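Local coordinates for protein putative cell surface hydrolase (Lactobacillus plantarum, PDB 3LP5) that is of unknown function but, as a putative cell-surface member of the alpha/beta-hydrolase clan, probably hydrolyses a still unidentified substrate, at residues G108-L120 with M151-P163. Residues are numbered along the deposited sequence; the frame is centred on the assembly and turned at random.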
ATOM      1  N   GLY A 108       4.935   0.509   3.996  1.00 12.86           N
ATOM      2  CA  GLY A 108       4.679   0.776   2.567  1.00 11.40           C
ATOM      3  C   GLY A 108       3.507   1.738   2.362  1.00 12.01           C
ATOM      4  O   GLY A 108       3.496   2.556   1.413  1.00 10.65           O
ATOM      5  N   GLY A 109       2.522   1.687   3.259  1.00 10.20           N
ATOM      6  CA  GLY A 109       1.344   2.578   3.111  1.00 11.14           C
ATOM      7  C   GLY A 109       1.727   4.043   3.365  1.00 12.11           C
ATOM      8  O   GLY A 109       1.200   4.952   2.724  1.00 11.83           O
ATOM      9  N   LEU A 110       2.606   4.271   4.359  1.00 12.10           N
ATOM     10  CA  LEU A 110       3.156   5.603   4.631  1.00 12.26           C
ATOM     11  C   LEU A 110       4.065   6.110   3.509  1.00 11.62           C
ATOM     12  O   LEU A 110       4.020   7.325   3.090  1.00 12.61           O
ATOM     13  CB  LEU A 110       3.999   5.586   5.948  1.00 12.15           C
ATOM     14  CG  LEU A 110       3.441   4.828   7.153  1.00 13.66           C
ATOM     15  CD1 LEU A 110       4.251   5.177   8.448  1.00 12.21           C
ATOM     16  CD2 LEU A 110       1.967   5.185   7.314  1.00 13.18           C
ATOM     17  N   ILE A 111       4.939   5.228   3.055  1.00 10.00           N
ATOM     18  CA  ILE A 111       5.773   5.552   1.865  1.00 11.47           C
ATOM     19  C   ILE A 111       4.913   5.990   0.669  1.00  9.35           C
ATOM     20  O   ILE A 111       5.131   7.093   0.096  1.00 10.04           O
ATOM     21  CB  ILE A 111       6.701   4.418   1.517  1.00  9.70           C
ATOM     22  CG1 ILE A 111       7.593   4.121   2.712  1.00 10.47           C
ATOM     23  CG2 ILE A 111       7.539   4.780   0.206  1.00 10.80           C
ATOM     24  CD1 ILE A 111       8.273   2.675   2.712  1.00  9.84           C
ATOM     25  N   TRP A 112       3.893   5.189   0.332  1.00  9.79           N
ATOM     26  CA  TRP A 112       2.947   5.568  -0.737  1.00 10.18           C
ATOM     27  C   TRP A 112       2.306   6.899  -0.416  1.00 10.12           C
ATOM     28  O   TRP A 112       2.211   7.754  -1.293  1.00 10.38           O
ATOM     29  CB  TRP A 112       1.770   4.553  -0.962  1.00 10.17           C
ATOM     30  CG  TRP A 112       2.025   3.573  -1.972  1.00 10.41           C
ATOM     31  CD1 TRP A 112       2.129   2.190  -1.785  1.00 11.42           C
ATOM     32  CD2 TRP A 112       2.326   3.814  -3.360  1.00 13.30           C
ATOM     33  NE1 TRP A 112       2.405   1.580  -2.993  1.00 12.77           N
ATOM     34  CE2 TRP A 112       2.578   2.550  -3.956  1.00 12.11           C
ATOM     35  CE3 TRP A 112       2.359   4.973  -4.169  1.00 12.10           C
ATOM     36  CZ2 TRP A 112       2.875   2.407  -5.333  1.00 11.51           C
ATOM     37  CZ3 TRP A 112       2.677   4.831  -5.548  1.00 11.30           C
ATOM     38  CH2 TRP A 112       2.929   3.556  -6.103  1.00 11.20           C
ATOM     39  N   THR A 113       1.892   7.103   0.843  1.00  9.48           N
ATOM     40  CA  THR A 113       1.139   8.339   1.093  1.00 10.81           C
ATOM     41  C   THR A 113       1.976   9.584   0.853  1.00 10.27           C
ATOM     42  O   THR A 113       1.496  10.604   0.362  1.00 12.18           O
ATOM     43  CB  THR A 113       0.574   8.396   2.573  1.00 10.58           C
ATOM     44  OG1 THR A 113      -0.295   7.272   2.781  1.00 11.19           O
ATOM     45  CG2 THR A 113      -0.238   9.638   2.784  1.00  9.39           C
ATOM     46  N   LEU A 114       3.203   9.547   1.353  1.00 12.07           N
ATOM     47  CA  LEU A 114       4.077  10.676   1.281  1.00 12.42           C
ATOM     48  C   LEU A 114       4.403  10.915  -0.232  1.00 11.96           C
ATOM     49  O   LEU A 114       4.377  12.044  -0.714  1.00 11.69           O
ATOM     50  CB  LEU A 114       5.327  10.408   2.160  1.00 12.94           C
ATOM     51  CG  LEU A 114       6.263  11.602   2.329  1.00 18.80           C
ATOM     52  CD1 LEU A 114       5.549  12.787   2.964  1.00 18.04           C
ATOM     53  CD2 LEU A 114       7.521  11.205   3.156  1.00 19.79           C
ATOM     54  N   PHE A 115       4.705   9.850  -0.964  1.00 11.31           N
ATOM     55  CA  PHE A 115       4.938   9.959  -2.413  1.00 10.98           C
ATOM     56  C   PHE A 115       3.724  10.631  -3.094  1.00 12.35           C
ATOM     57  O   PHE A 115       3.919  11.536  -3.918  1.00 10.74           O
ATOM     58  CB  PHE A 115       5.180   8.581  -3.011  1.00 11.07           C
ATOM     59  CG  PHE A 115       5.092   8.548  -4.513  1.00  9.41           C
ATOM     60  CD1 PHE A 115       6.186   8.906  -5.288  1.00  8.68           C
ATOM     61  CD2 PHE A 115       3.905   8.215  -5.139  1.00  7.64           C
ATOM     62  CE1 PHE A 115       6.103   8.919  -6.689  1.00  9.27           C
ATOM     63  CE2 PHE A 115       3.800   8.272  -6.546  1.00  9.89           C
ATOM     64  CZ  PHE A 115       4.899   8.609  -7.294  1.00  9.45           C
ATOM     65  N   LEU A 116       2.485  10.215  -2.718  1.00 11.31           N
ATOM     66  CA  LEU A 116       1.312  10.744  -3.406  1.00 11.64           C
ATOM     67  C   LEU A 116       1.082  12.217  -3.084  1.00 11.37           C
ATOM     68  O   LEU A 116       0.664  12.982  -3.954  1.00 12.32           O
ATOM     69  CB  LEU A 116       0.059   9.951  -3.121  1.00 11.37           C
ATOM     70  CG  LEU A 116       0.153   8.487  -3.565  1.00 12.91           C
ATOM     71  CD1 LEU A 116      -1.039   7.802  -2.936  1.00 15.55           C
ATOM     72  CD2 LEU A 116       0.156   8.315  -5.129  1.00 12.45           C
ATOM     73  N   GLU A 117       1.413  12.613  -1.853  1.00 10.31           N
ATOM     74  CA  GLU A 117       1.194  13.999  -1.403  1.00 11.00           C
ATOM     75  C   GLU A 117       2.213  14.945  -2.039  1.00 12.23           C
ATOM     76  O   GLU A 117       1.856  16.081  -2.334  1.00 11.15           O
ATOM     77  CB  GLU A 117       1.398  14.138   0.120  1.00 10.86           C
ATOM     78  CG  GLU A 117       0.339  13.472   0.914  1.00 11.98           C
ATOM     79  CD  GLU A 117       0.606  13.534   2.396  1.00 13.43           C
ATOM     80  OE1 GLU A 117       1.759  13.612   2.787  1.00 14.66           O
ATOM     81  OE2 GLU A 117      -0.341  13.529   3.181  1.00 14.60           O
ATOM     82  N   ARG A 118       3.470  14.479  -2.194  1.00 11.15           N
ATOM     83  CA  ARG A 118       4.598  15.348  -2.570  1.00 12.41           C
ATOM     84  C   ARG A 118       5.189  15.144  -3.965  1.00 12.76           C
ATOM     85  O   ARG A 118       5.657  16.122  -4.591  1.00 13.05           O
ATOM     86  CB  ARG A 118       5.704  15.223  -1.526  1.00 12.98           C
ATOM     87  CG  ARG A 118       5.216  15.562  -0.119  1.00 14.25           C
ATOM     88  CD  ARG A 118       6.389  15.754   0.788  1.00 22.03           C
ATOM     89  NE  ARG A 118       6.856  17.141   0.694  1.00 26.12           N
ATOM     90  CZ  ARG A 118       7.839  17.656   1.430  1.00 30.13           C
ATOM     91  NH1 ARG A 118       8.457  16.873   2.308  1.00 28.02           N
ATOM     92  NH2 ARG A 118       8.183  18.961   1.305  1.00 28.02           N
ATOM     93  N   TYR A 119       5.174  13.897  -4.464  1.00 10.74           N
ATOM     94  CA  TYR A 119       6.023  13.573  -5.615  1.00 10.70           C
ATOM     95  C   TYR A 119       5.269  13.119  -6.845  1.00 10.69           C
ATOM     96  O   TYR A 119       5.784  13.197  -7.966  1.00 11.56           O
ATOM     97  CB  TYR A 119       7.059  12.507  -5.209  1.00  9.81           C
ATOM     98  CG  TYR A 119       7.918  12.945  -4.041  1.00 11.32           C
ATOM     99  CD1 TYR A 119       8.391  14.245  -3.966  1.00 10.76           C
ATOM    100  CD2 TYR A 119       8.244  12.033  -2.991  1.00 10.79           C
ATOM    101  CE1 TYR A 119       9.153  14.669  -2.854  1.00 13.10           C
ATOM    102  CE2 TYR A 119       9.012  12.452  -1.907  1.00 11.92           C
ATOM    103  CZ  TYR A 119       9.464  13.755  -1.863  1.00 14.30           C
ATOM    104  OH  TYR A 119      10.276  14.163  -0.845  1.00 20.28           O
ATOM    105  N   LEU A 120       4.060  12.624  -6.669  1.00 10.69           N
ATOM    106  CA  LEU A 120       3.327  12.165  -7.875  1.00 11.64           C
ATOM    107  C   LEU A 120       3.062  13.319  -8.890  1.00 12.98           C
ATOM    108  O   LEU A 120       3.143  13.095 -10.124  1.00 14.12           O
ATOM    109  CB  LEU A 120       2.034  11.411  -7.504  1.00 11.59           C
ATOM    110  CG  LEU A 120       1.126  11.059  -8.693  1.00 13.34           C
ATOM    111  CD1 LEU A 120       1.788   9.998  -9.544  1.00 14.89           C
ATOM    112  CD2 LEU A 120      -0.275  10.642  -8.268  1.00 14.60           C
ATOM    113  N   MET A 151       6.330  11.983  12.259  1.00 13.74           N
ATOM    114  CA  MET A 151       5.851  11.283  11.058  1.00 13.99           C
ATOM    115  C   MET A 151       4.448  11.728  10.688  1.00 13.61           C
ATOM    116  O   MET A 151       4.220  12.179   9.580  1.00 13.05           O
ATOM    117  CB  MET A 151       5.909   9.728  11.209  1.00 14.26           C
ATOM    118  CG  MET A 151       5.441   8.905   9.958  1.00 12.93           C
ATOM    119  SD  MET A 151       6.769   8.837   8.700  1.00 11.54           S
ATOM    120  CE  MET A 151       6.505  10.279   7.695  1.00 11.80           C
ATOM    121  N   PHE A 152       3.508  11.621  11.618  1.00 12.40           N
ATOM    122  CA  PHE A 152       2.151  11.987  11.273  1.00 11.27           C
ATOM    123  C   PHE A 152       2.069  13.501  10.929  1.00 10.88           C
ATOM    124  O   PHE A 152       1.329  13.888  10.046  1.00 12.47           O
ATOM    125  CB  PHE A 152       1.228  11.748  12.464  1.00 10.44           C
ATOM    126  CG  PHE A 152      -0.189  12.231  12.212  1.00 14.07           C
ATOM    127  CD1 PHE A 152      -1.029  11.537  11.347  1.00 11.63           C
ATOM    128  CD2 PHE A 152      -0.635  13.424  12.779  1.00 11.91           C
ATOM    129  CE1 PHE A 152      -2.335  11.975  11.095  1.00 12.88           C
ATOM    130  CE2 PHE A 152      -1.924  13.884  12.518  1.00 16.89           C
ATOM    131  CZ  PHE A 152      -2.781  13.142  11.659  1.00 13.47           C
ATOM    132  N   LYS A 153       2.836  14.333  11.612  1.00 10.72           N
ATOM    133  CA  LYS A 153       2.828  15.808  11.351  1.00 11.31           C
ATOM    134  C   LYS A 153       3.175  16.064   9.887  1.00 12.05           C
ATOM    135  O   LYS A 153       2.541  16.906   9.254  1.00 12.55           O
ATOM    136  CB  LYS A 153       3.812  16.536  12.278  1.00 12.05           C
ATOM    137  CG  LYS A 153       3.229  16.678  13.729  1.00 13.76           C
ATOM    138  CD  LYS A 153       4.208  17.465  14.656  1.00 18.06           C
ATOM    139  CE  LYS A 153       3.854  17.299  16.132  1.00 22.84           C
ATOM    140  NZ  LYS A 153       4.871  17.995  17.009  1.00 24.06           N
ATOM    141  N   GLU A 154       4.117  15.299   9.339  1.00 10.67           N
ATOM    142  CA  GLU A 154       4.520  15.506   7.972  1.00 12.07           C
ATOM    143  C   GLU A 154       3.436  14.971   7.027  1.00 11.73           C
ATOM    144  O   GLU A 154       3.069  15.664   6.109  1.00 12.95           O
ATOM    145  CB  GLU A 154       5.882  14.841   7.683  1.00 12.99           C
ATOM    146  CG  GLU A 154       6.340  15.023   6.210  1.00 15.42           C
ATOM    147  CD  GLU A 154       7.615  14.283   5.813  1.00 19.97           C
ATOM    148  OE1 GLU A 154       7.993  13.226   6.404  1.00 29.08           O
ATOM    149  OE2 GLU A 154       8.221  14.714   4.836  1.00 23.25           O
ATOM    150  N   LEU A 155       2.899  13.774   7.252  1.00 10.18           N
ATOM    151  CA  LEU A 155       1.772  13.287   6.405  1.00 10.54           C
ATOM    152  C   LEU A 155       0.533  14.186   6.486  1.00 11.59           C
ATOM    153  O   LEU A 155      -0.169  14.332   5.490  1.00 10.94           O
ATOM    154  CB  LEU A 155       1.348  11.886   6.769  1.00  9.78           C
ATOM    155  CG  LEU A 155       2.487  10.858   6.729  1.00 10.73           C
ATOM    156  CD1 LEU A 155       2.060   9.513   7.336  1.00 10.88           C
ATOM    157  CD2 LEU A 155       2.824  10.620   5.230  1.00 11.86           C
ATOM    158  N   TYR A 156       0.283  14.795   7.643  1.00 10.62           N
ATOM    159  CA  TYR A 156      -0.954  15.595   7.759  1.00 11.48           C
ATOM    160  C   TYR A 156      -0.708  16.926   7.090  1.00 11.93           C
ATOM    161  O   TYR A 156      -1.553  17.458   6.373  1.00 12.41           O
ATOM    162  CB  TYR A 156      -1.251  15.808   9.235  1.00 11.26           C
ATOM    163  CG  TYR A 156      -2.543  16.489   9.539  1.00 13.13           C
ATOM    164  CD1 TYR A 156      -3.756  15.842   9.313  1.00 15.59           C
ATOM    165  CD2 TYR A 156      -2.562  17.771  10.092  1.00 18.35           C
ATOM    166  CE1 TYR A 156      -5.003  16.461   9.633  1.00 13.72           C
ATOM    167  CE2 TYR A 156      -3.803  18.422  10.412  1.00 18.53           C
ATOM    168  CZ  TYR A 156      -5.021  17.761  10.150  1.00 18.06           C
ATOM    169  OH  TYR A 156      -6.240  18.399  10.470  1.00 16.49           O
ATOM    170  N   ARG A 157       0.501  17.445   7.254  1.00 12.63           N
ATOM    171  CA  ARG A 157       0.820  18.754   6.679  1.00 14.27           C
ATOM    172  C   ARG A 157       0.695  18.770   5.154  1.00 12.93           C
ATOM    173  O   ARG A 157       0.357  19.808   4.556  1.00 12.36           O
ATOM    174  CB  ARG A 157       2.253  19.187   7.049  1.00 15.22           C
ATOM    175  CG  ARG A 157       2.529  20.655   6.620  1.00 23.67           C
ATOM    176  CD  ARG A 157       4.037  20.997   6.491  1.00 31.81           C
ATOM    177  NE  ARG A 157       4.354  22.009   5.427  1.00 43.96           N
ATOM    178  CZ  ARG A 157       3.541  22.950   4.873  1.00 47.18           C
ATOM    179  NH1 ARG A 157       2.261  23.134   5.235  1.00 48.10           N
ATOM    180  NH2 ARG A 157       4.038  23.751   3.927  1.00 49.59           N
ATOM    181  N   TYR A 158       1.013  17.655   4.507  1.00 10.89           N
ATOM    182  CA  TYR A 158       0.951  17.655   3.059  1.00 12.22           C
ATOM    183  C   TYR A 158      -0.276  16.959   2.466  1.00 11.09           C
ATOM    184  O   TYR A 158      -0.311  16.689   1.250  1.00 13.53           O
ATOM    185  CB  TYR A 158       2.243  17.073   2.439  1.00 12.11           C
ATOM    186  CG  TYR A 158       3.406  17.928   2.781  1.00 17.96           C
ATOM    187  CD1 TYR A 158       3.499  19.217   2.243  1.00 23.01           C
ATOM    188  CD2 TYR A 158       4.374  17.501   3.700  1.00 21.03           C
ATOM    189  CE1 TYR A 158       4.553  20.041   2.559  1.00 25.43           C
ATOM    190  CE2 TYR A 158       5.445  18.326   4.027  1.00 24.70           C
ATOM    191  CZ  TYR A 158       5.510  19.587   3.445  1.00 26.23           C
ATOM    192  OH  TYR A 158       6.519  20.438   3.728  1.00 30.20           O
ATOM    193  N   ARG A 159      -1.282  16.711   3.272  1.00 11.61           N
ATOM    194  CA  ARG A 159      -2.434  15.878   2.832  1.00 10.91           C
ATOM    195  C   ARG A 159      -3.176  16.567   1.719  1.00 11.35           C
ATOM    196  O   ARG A 159      -3.791  15.875   0.923  1.00 10.91           O
ATOM    197  CB  ARG A 159      -3.385  15.583   4.015  1.00 10.73           C
ATOM    198  CG  ARG A 159      -4.113  16.898   4.529  1.00 11.52           C
ATOM    199  CD  ARG A 159      -4.864  16.678   5.875  1.00 13.74           C
ATOM    200  NE  ARG A 159      -5.631  17.860   6.271  1.00 12.56           N
ATOM    201  CZ  ARG A 159      -5.105  19.014   6.719  1.00 15.81           C
ATOM    202  NH1 ARG A 159      -3.762  19.193   6.839  1.00 18.77           N
ATOM    203  NH2 ARG A 159      -5.916  20.023   7.048  1.00 15.83           N
ATOM    204  N   THR A 160      -3.150  17.915   1.643  1.00 10.90           N
ATOM    205  CA  THR A 160      -3.832  18.582   0.539  1.00 14.31           C
ATOM    206  C   THR A 160      -3.175  18.321  -0.838  1.00 15.43           C
ATOM    207  O   THR A 160      -3.801  18.539  -1.879  1.00 16.50           O
ATOM    208  CB  THR A 160      -4.023  20.083   0.731  1.00 13.79           C
ATOM    209  OG1 THR A 160      -2.746  20.717   0.821  1.00 14.55           O
ATOM    210  CG2 THR A 160      -4.818  20.350   1.999  1.00 16.27           C
ATOM    211  N   GLY A 161      -1.941  17.820  -0.848  1.00 14.70           N
ATOM    212  CA  GLY A 161      -1.364  17.393  -2.106  1.00 14.66           C
ATOM    213  C   GLY A 161      -1.981  16.094  -2.651  1.00 15.40           C
ATOM    214  O   GLY A 161      -1.717  15.759  -3.788  1.00 13.89           O
ATOM    215  N   LEU A 162      -2.789  15.359  -1.859  1.00 15.61           N
ATOM    216  CA  LEU A 162      -3.373  14.094  -2.352  1.00 17.32           C
ATOM    217  C   LEU A 162      -4.258  14.350  -3.562  1.00 18.01           C
ATOM    218  O   LEU A 162      -4.838  15.423  -3.677  1.00 18.20           O
ATOM    219  CB  LEU A 162      -4.180  13.344  -1.261  1.00 15.41           C
ATOM    220  CG  LEU A 162      -3.299  12.729  -0.143  1.00 18.15           C
ATOM    221  CD1 LEU A 162      -4.125  12.483   1.135  1.00 13.53           C
ATOM    222  CD2 LEU A 162      -2.512  11.450  -0.600  1.00 16.51           C
ATOM    223  N   PRO A 163      -4.325  13.392  -4.486  1.00 20.13           N
ATOM    224  CA  PRO A 163      -5.261  13.540  -5.617  1.00 21.01           C
ATOM    225  C   PRO A 163      -6.716  13.411  -5.199  1.00 21.48           C
ATOM    226  O   PRO A 163      -7.077  12.447  -4.534  1.00 21.61           O
ATOM    227  CB  PRO A 163      -4.878  12.396  -6.566  1.00 20.79           C
ATOM    228  CG  PRO A 163      -4.011  11.534  -5.820  1.00 20.83           C
ATOM    229  CD  PRO A 163      -3.354  12.308  -4.722  1.00 20.05           C
TER
HETATM  230  O   HOH W   1       0.480  17.169  -5.085  1.00 28.88           O
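Leu-155 enters helix 107-118 as a knob into the hole formed by Leu-110, Thr-113, Leu-114 and Glu-117. In this alpha/beta-hydrolase fold that helix follows strand 99-105 through a GxSxG sequence resembling a nucleophile elbow, and helix 150-157 packs beside it, the two segment axes 9.9 Å apart and inclined at 37°. Leu-155 CD2 does the touching, 4.0 Å from both Leu-114 CB and Thr-113 CG2, while Ile-194 of helix 191-195 also lies against the Leu-155 side chain. The tightly packed part continues at Glu-117, whose chain, extended beyond CG, reaches the C-terminal end of helix 150-157: CG lies 3.8 Å from Leu-162 CD2, and OE2 comes within 2.5 Å of Leu-155 O.

The side nearer solvent is polar and rests on Arg-118, which is partly exposed. Its chain bends at chi3, laying the guanidinium flat over one face of the Tyr-158 ring; planes 11° apart and CZ 3.9 Å from the ring centroid define a stacked cation-pi pair. At the guanidinium edge, NH1 forms a salt bridge of 3.3 Å with Glu-154 OE2, although the carboxylate plane is turned 78° from the guanidinium. An alanine in place of Tyr-158 would remove the ring and is likely to leave the Arg-118 guanidinium freer to swing, with Glu-154 as its remaining partner here. Farther along, where the two backbones come nearest, at Glu-117 and Gly-161, Gly-161 CA directs a C-H at Glu-117 O, and one water donates to both Glu-117 O and Gly-161 O, the latter at 2.9 Å.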